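PDB 5HCF: calreticulin, putative from Trypanosoma cruzi, which probably acts as a lectin-like chaperone, binding both carbohydrate and peptide through a globular domain with the legume lectin fold. Local coordinates for residues E6-M11 against K41-T46; S72-H77 against I223-V228. All coordinates share one frame; numbering follows the deposited sequence.

Contact 1: E6-M11 against K41-T46; sequences EEFKSM and KGLRLT
Phe8 packs against Gly42 and Leu43, with Lys41 at the margin. The backbone at Lys41 turns its carbonyl toward the loop. Lys41 O and Glu7 O, two acceptors, stand 4.0 Å apart; Lys41 O takes its hydrogen bond from Lys225 NZ. The side chain of Lys41 leads off the other way, to a salt bridge with Glu38. At Gly42 the chain is bare, and Phe8 settles against it. Phe8 CB is 3.8 Å from Gly42 CA. Phe8 CA is 4.9 Å from Gly42 CA.

Leu43 makes the main side-chain contact, and here the segments come closest. Its CB sits over the centre of the Phe8 ring, 3.5 Å from the ring centroid and 3° off the normal, a clear CH-pi contact. The CG of Leu43 continues past the CE1 and CZ side of the ring. The opposite face of the ring is covered by Glu6 CG, also 3.5 Å above the plane. The ring is therefore sandwiched between two aliphatic groups. With CG anti to the backbone N (chi1 -176°), Glu6 lays CG over the ring. The bend about CB-CG (chi2 56°) turns the carboxylate toward Phe8 N. It takes a hydrogen bond there, Phe8 N to Glu6 OE2 at 2.9 Å, through the anti lone pair. Glu6 OE1 is held by His13 and Trp14. These bonds probably fix the Glu6 side chain against the ring.

The contact joins the loop after strand 2-6 to strand 42-45, at the level of Gly42 and Leu43. Strand 42-45 lies between strands 26-29 and 223-230 in the larger sheet of the lectin-like fold. Leu43 also touches Val26 on strand 26-29, while Phe8 touches Ile227 on strand 223-230 and meets the ring of Trp14.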
loop_
_atom_site.group_PDB
_atom_site.type_symbol
_atom_site.label_atom_id
_atom_site.label_comp_id
_atom_site.label_asym_id
_atom_site.label_seq_id
_atom_site.Cartn_x
_atom_site.Cartn_y
_atom_site.Cartn_z
ATOM N N GLU A 6 -2.746 9.711 7.482
ATOM C CA GLU A 6 -1.473 10.415 7.370
ATOM C C GLU A 6 -1.490 11.372 6.184
ATOM O O GLU A 6 -1.553 10.943 5.032
ATOM C CB GLU A 6 -0.315 9.423 7.231
ATOM C CG GLU A 6 1.047 10.085 7.207
ATOM C CD GLU A 6 1.290 10.946 8.430
ATOM O OE1 GLU A 6 1.550 10.379 9.512
ATOM O OE2 GLU A 6 1.216 12.190 8.314
ATOM N N GLU A 7 -1.425 12.669 6.473
ATOM C CA GLU A 7 -1.433 13.689 5.429
ATOM C C GLU A 7 -0.016 14.059 5.021
ATOM O O GLU A 7 0.203 14.707 3.995
ATOM C CB GLU A 7 -2.187 14.934 5.897
ATOM C CG GLU A 7 -3.680 14.727 6.026
ATOM C CD GLU A 7 -4.332 15.754 6.921
ATOM O OE1 GLU A 7 -4.109 15.698 8.148
ATOM O OE2 GLU A 7 -5.065 16.617 6.398
ATOM N N PHE A 8 0.943 13.633 5.834
ATOM C CA PHE A 8 2.340 13.980 5.632
ATOM C C PHE A 8 2.514 15.482 5.494
ATOM O O PHE A 8 3.216 15.962 4.601
ATOM C CB PHE A 8 2.901 13.257 4.407
ATOM C CG PHE A 8 3.297 11.835 4.680
ATOM C CD1 PHE A 8 4.154 11.535 5.729
ATOM C CD2 PHE A 8 2.807 10.797 3.903
ATOM C CE1 PHE A 8 4.522 10.227 5.994
ATOM C CE2 PHE A 8 3.175 9.483 4.163
ATOM C CZ PHE A 8 4.034 9.201 5.210
ATOM N N LYS A 9 1.855 16.219 6.384
ATOM C CA LYS A 9 2.102 17.647 6.521
ATOM C C LYS A 9 3.402 17.823 7.290
ATOM O O LYS A 9 4.099 18.825 7.153
ATOM C CB LYS A 9 0.946 18.340 7.241
ATOM C CG LYS A 9 -0.243 18.655 6.346
ATOM C CD LYS A 9 -1.389 19.268 7.134
ATOM C CE LYS A 9 -2.596 19.508 6.241
ATOM N NZ LYS A 9 -3.753 20.061 7.002
ATOM N N SER A 10 3.718 16.814 8.094
ATOM C CA SER A 10 4.965 16.755 8.844
ATOM C C SER A 10 5.502 15.327 8.828
ATOM O O SER A 10 4.832 14.410 8.356
ATOM C CB SER A 10 4.757 17.229 10.285
ATOM O OG SER A 10 5.764 16.716 11.145
ATOM N N MET A 11 6.714 15.142 9.338
ATOM C CA MET A 11 7.319 13.813 9.397
ATOM C C MET A 11 8.022 13.498 10.720
ATOM O O MET A 11 8.648 12.446 10.856
ATOM C CB MET A 11 8.310 13.633 8.247
ATOM C CG MET A 11 9.682 14.229 8.514
ATOM S SD MET A 11 10.984 13.234 7.779
ATOM C CE MET A 11 11.265 12.053 9.111
ATOM N N LYS A 41 1.734 18.545 -1.030
ATOM C CA LYS A 41 2.857 18.166 -0.178
ATOM C C LYS A 41 2.692 16.744 0.355
ATOM O O LYS A 41 1.575 16.289 0.617
ATOM C CB LYS A 41 3.017 19.152 0.980
ATOM C CG LYS A 41 3.551 20.514 0.562
ATOM C CD LYS A 41 3.823 21.400 1.768
ATOM C CE LYS A 41 4.707 22.581 1.395
ATOM N NZ LYS A 41 4.880 23.524 2.538
ATOM N N GLY A 42 3.812 16.045 0.508
ATOM C CA GLY A 42 3.799 14.676 0.987
ATOM C C GLY A 42 5.190 14.170 1.312
ATOM O O GLY A 42 6.155 14.932 1.303
ATOM N N LEU A 43 5.288 12.878 1.607
ATOM C CA LEU A 43 6.561 12.260 1.951
ATOM C C LEU A 43 7.345 11.953 0.683
ATOM O O LEU A 43 6.918 11.149 -0.148
ATOM C CB LEU A 43 6.335 10.988 2.768
ATOM C CG LEU A 43 7.530 10.359 3.485
ATOM C CD1 LEU A 43 8.430 9.647 2.508
ATOM C CD2 LEU A 43 8.300 11.417 4.257
ATOM N N ARG A 44 8.490 12.604 0.531
ATOM C CA ARG A 44 9.274 12.477 -0.690
ATOM C C ARG A 44 10.612 11.792 -0.434
ATOM O O ARG A 44 11.377 12.206 0.442
ATOM C CB ARG A 44 9.497 13.855 -1.317
ATOM C CG ARG A 44 10.341 13.846 -2.571
ATOM C CD ARG A 44 10.504 15.256 -3.124
ATOM N NE ARG A 44 11.374 15.276 -4.296
ATOM C CZ ARG A 44 12.701 15.327 -4.242
ATOM N NH1 ARG A 44 13.322 15.380 -3.072
ATOM N NH2 ARG A 44 13.407 15.331 -5.364
ATOM N N LEU A 45 10.885 10.739 -1.197
ATOM C CA LEU A 45 12.167 10.056 -1.119
ATOM C C LEU A 45 13.167 10.808 -1.992
ATOM O O LEU A 45 12.888 11.095 -3.153
ATOM C CB LEU A 45 12.031 8.598 -1.551
ATOM C CG LEU A 45 10.806 7.868 -0.999
ATOM C CD1 LEU A 45 10.988 6.367 -1.112
ATOM C CD2 LEU A 45 10.528 8.272 0.442
ATOM N N THR A 46 14.326 11.129 -1.422
ATOM C CA THR A 46 15.230 12.116 -2.011
ATOM C C THR A 46 16.444 11.547 -2.736
ATOM O O THR A 46 16.946 12.165 -3.671
ATOM C CB THR A 46 15.745 13.097 -0.938
ATOM O OG1 THR A 46 16.485 12.382 0.061
ATOM C CG2 THR A 46 14.582 13.816 -0.279
#

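Contact 2: S72-H77 against I223-V228; sequences SFSVKH and IFKDIV
Phe224 lies beside Val75 on one face of the sheet, and the valine fills the hollow under its ring. Val75 CG1 is 3.9 Å from the ring centroid and 11° off the normal, a CH-pi contact over the face. The second branch, CG2, reaches CE2 of the same ring. Phe73 comes up on another side. Its CE2 lies 4.0 Å from Phe224 CD2, at the edge of the Phe224 ring. Ile227 CG1 packs 3.8 Å from Phe73 CB.

The strands run antiparallel, 162° apart, with axes 4.5 Å from each other. This pairing belongs to the larger sheet of the legume lectin fold. Ser74-Lys225 and Lys76-Ile223 are hydrogen-bonded pairs, as is Ser72-Val228. The register slips by one between Ser72 and Ser74. Asp226 and Ile227 together face Glu6 of strand 2-6, which marks a G1 beta bulge.

The other face carries Ser72, Ser74, Lys76, Ile223, Lys225 and Val228. Ser74 OG tucks against Lys225 CB at 3.2 Å and donates to Lys225 O. That oxygen also accepts from Ser74 N, at 2.9 Å; the hydroxyl approaches from above the carbonyl plane, 55° out of it. Lys225 then bends away, its NZ hydrogen-bonded to Lys39 O as well as to Lys41. Near the bulge, Ser72 and Val228 meet through their CB atoms, 4.3 Å apart, with helix 233-243 packed over both.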
loop_
_atom_site.group_PDB
_atom_site.type_symbol
_atom_site.label_atom_id
_atom_site.label_comp_id
_atom_site.label_asym_id
_atom_site.label_seq_id
_atom_site.Cartn_x
_atom_site.Cartn_y
_atom_site.Cartn_z
ATOM N N SER A 72 -5.870 2.858 2.091
ATOM C CA SER A 72 -5.674 3.692 0.918
ATOM C C SER A 72 -4.451 4.586 1.080
ATOM O O SER A 72 -4.143 5.039 2.186
ATOM C CB SER A 72 -6.920 4.539 0.656
ATOM O OG SER A 72 -6.882 5.104 -0.641
ATOM N N PHE A 73 -3.746 4.815 -0.024
ATOM C CA PHE A 73 -2.638 5.760 -0.056
ATOM C C PHE A 73 -2.296 6.064 -1.505
ATOM O O PHE A 73 -2.707 5.335 -2.408
ATOM C CB PHE A 73 -1.417 5.211 0.683
ATOM C CG PHE A 73 -0.630 4.197 -0.106
ATOM C CD1 PHE A 73 -1.054 2.877 -0.185
ATOM C CD2 PHE A 73 0.540 4.559 -0.761
ATOM C CE1 PHE A 73 -0.332 1.943 -0.908
ATOM C CE2 PHE A 73 1.267 3.627 -1.481
ATOM C CZ PHE A 73 0.831 2.319 -1.555
ATOM N N SER A 74 -1.555 7.143 -1.726
ATOM C CA SER A 74 -1.139 7.506 -3.074
ATOM C C SER A 74 0.381 7.578 -3.181
ATOM O O SER A 74 1.063 7.923 -2.216
ATOM C CB SER A 74 -1.759 8.842 -3.489
ATOM O OG SER A 74 -1.350 9.883 -2.619
ATOM N N VAL A 75 0.903 7.232 -4.355
ATOM C CA VAL A 75 2.314 7.445 -4.671
ATOM C C VAL A 75 2.431 8.185 -5.992
ATOM O O VAL A 75 1.706 7.888 -6.942
ATOM C CB VAL A 75 3.098 6.132 -4.788
ATOM C CG1 VAL A 75 4.564 6.364 -4.455
ATOM C CG2 VAL A 75 2.503 5.089 -3.888
ATOM N N LYS A 76 3.353 9.136 -6.058
ATOM C CA LYS A 76 3.610 9.842 -7.302
ATOM C C LYS A 76 5.049 9.604 -7.729
ATOM O O LYS A 76 5.980 10.021 -7.043
ATOM C CB LYS A 76 3.333 11.339 -7.149
ATOM C CG LYS A 76 3.545 12.133 -8.429
ATOM C CD LYS A 76 3.651 13.633 -8.172
ATOM C CE LYS A 76 3.503 14.414 -9.467
ATOM N NZ LYS A 76 4.130 15.756 -9.379
ATOM N N HIS A 77 5.224 8.907 -8.846
ATOM C CA HIS A 77 6.551 8.661 -9.402
ATOM C C HIS A 77 6.849 9.645 -10.531
ATOM O O HIS A 77 6.832 9.269 -11.704
ATOM C CB HIS A 77 6.661 7.230 -9.930
ATOM C CG HIS A 77 6.445 6.177 -8.886
ATOM N ND1 HIS A 77 7.164 6.131 -7.716
ATOM C CD2 HIS A 77 5.590 5.127 -8.854
ATOM C CE1 HIS A 77 6.761 5.091 -6.998
ATOM N NE2 HIS A 77 5.809 4.471 -7.665
ATOM N N ILE A 223 6.677 10.429 -4.127
ATOM C CA ILE A 223 5.976 11.154 -3.073
ATOM C C ILE A 223 4.746 10.387 -2.583
ATOM O O ILE A 223 3.833 10.094 -3.355
ATOM C CB ILE A 223 5.550 12.555 -3.548
ATOM C CG1 ILE A 223 6.769 13.336 -4.048
ATOM C CG2 ILE A 223 4.829 13.316 -2.426
ATOM C CD1 ILE A 223 6.433 14.713 -4.566
ATOM N N PHE A 224 4.729 10.070 -1.293
ATOM C CA PHE A 224 3.613 9.351 -0.682
ATOM C C PHE A 224 2.626 10.327 -0.055
ATOM O O PHE A 224 3.033 11.321 0.545
ATOM C CB PHE A 224 4.116 8.371 0.380
ATOM C CG PHE A 224 4.913 7.221 -0.175
ATOM C CD1 PHE A 224 6.240 7.387 -0.534
ATOM C CD2 PHE A 224 4.334 5.972 -0.330
ATOM C CE1 PHE A 224 6.973 6.327 -1.039
ATOM C CE2 PHE A 224 5.060 4.914 -0.834
ATOM C CZ PHE A 224 6.379 5.090 -1.188
ATOM N N LYS A 225 1.333 10.050 -0.198
ATOM C CA LYS A 225 0.307 10.881 0.430
ATOM C C LYS A 225 -0.896 10.090 0.944
ATOM O O LYS A 225 -1.168 8.977 0.491
ATOM C CB LYS A 225 -0.190 11.952 -0.545
ATOM C CG LYS A 225 0.751 13.124 -0.738
ATOM C CD LYS A 225 0.226 14.077 -1.806
ATOM C CE LYS A 225 -1.128 14.657 -1.428
ATOM N NZ LYS A 225 -1.102 15.270 -0.079
ATOM N N ASP A 226 -1.602 10.696 1.894
ATOM C CA ASP A 226 -2.917 10.251 2.337
ATOM C C ASP A 226 -3.019 8.755 2.631
ATOM O O ASP A 226 -3.788 8.035 1.984
ATOM C CB ASP A 226 -3.963 10.637 1.289
ATOM C CG ASP A 226 -4.046 12.137 1.076
ATOM O OD1 ASP A 226 -4.495 12.851 1.999
ATOM O OD2 ASP A 226 -3.653 12.604 -0.014
ATOM N N ILE A 227 -2.248 8.290 3.610
ATOM C CA ILE A 227 -2.410 6.930 4.106
ATOM C C ILE A 227 -3.644 6.865 5.001
ATOM O O ILE A 227 -3.617 7.312 6.147
ATOM C CB ILE A 227 -1.170 6.450 4.876
ATOM C CG1 ILE A 227 0.056 6.497 3.964
ATOM C CG2 ILE A 227 -1.383 5.039 5.414
ATOM C CD1 ILE A 227 1.349 6.135 4.651
ATOM N N VAL A 228 -4.728 6.316 4.460
ATOM C CA VAL A 228 -5.996 6.237 5.176
ATOM C C VAL A 228 -6.354 4.805 5.548
ATOM O O VAL A 228 -6.194 3.886 4.749
ATOM C CB VAL A 228 -7.147 6.831 4.344
ATOM C CG1 VAL A 228 -8.425 6.867 5.160
ATOM C CG2 VAL A 228 -6.785 8.222 3.850
#

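Overall arrangement
Contact 1 and contact 2 lie on the same sheet, their centres about 9 Å apart. Strand 223-230 links them, since it pairs with strand 69-76, with strand 42-45 and with strand 2-6. Two probable backbone hydrogen bonds cross from one contact to the other: Leu43 O to Phe224 N at 2.7 Å, and Glu6 N to Ile227 O at 2.9 Å. Phe8 also packs on the strand, with its CD2 3.4 Å from Phe224 O. Contact 2 is nearer the centre of the chain, about 8 Å from it against about 15 Å for contact 1. Along the sequence, contact 1 closes before contact 2 opens.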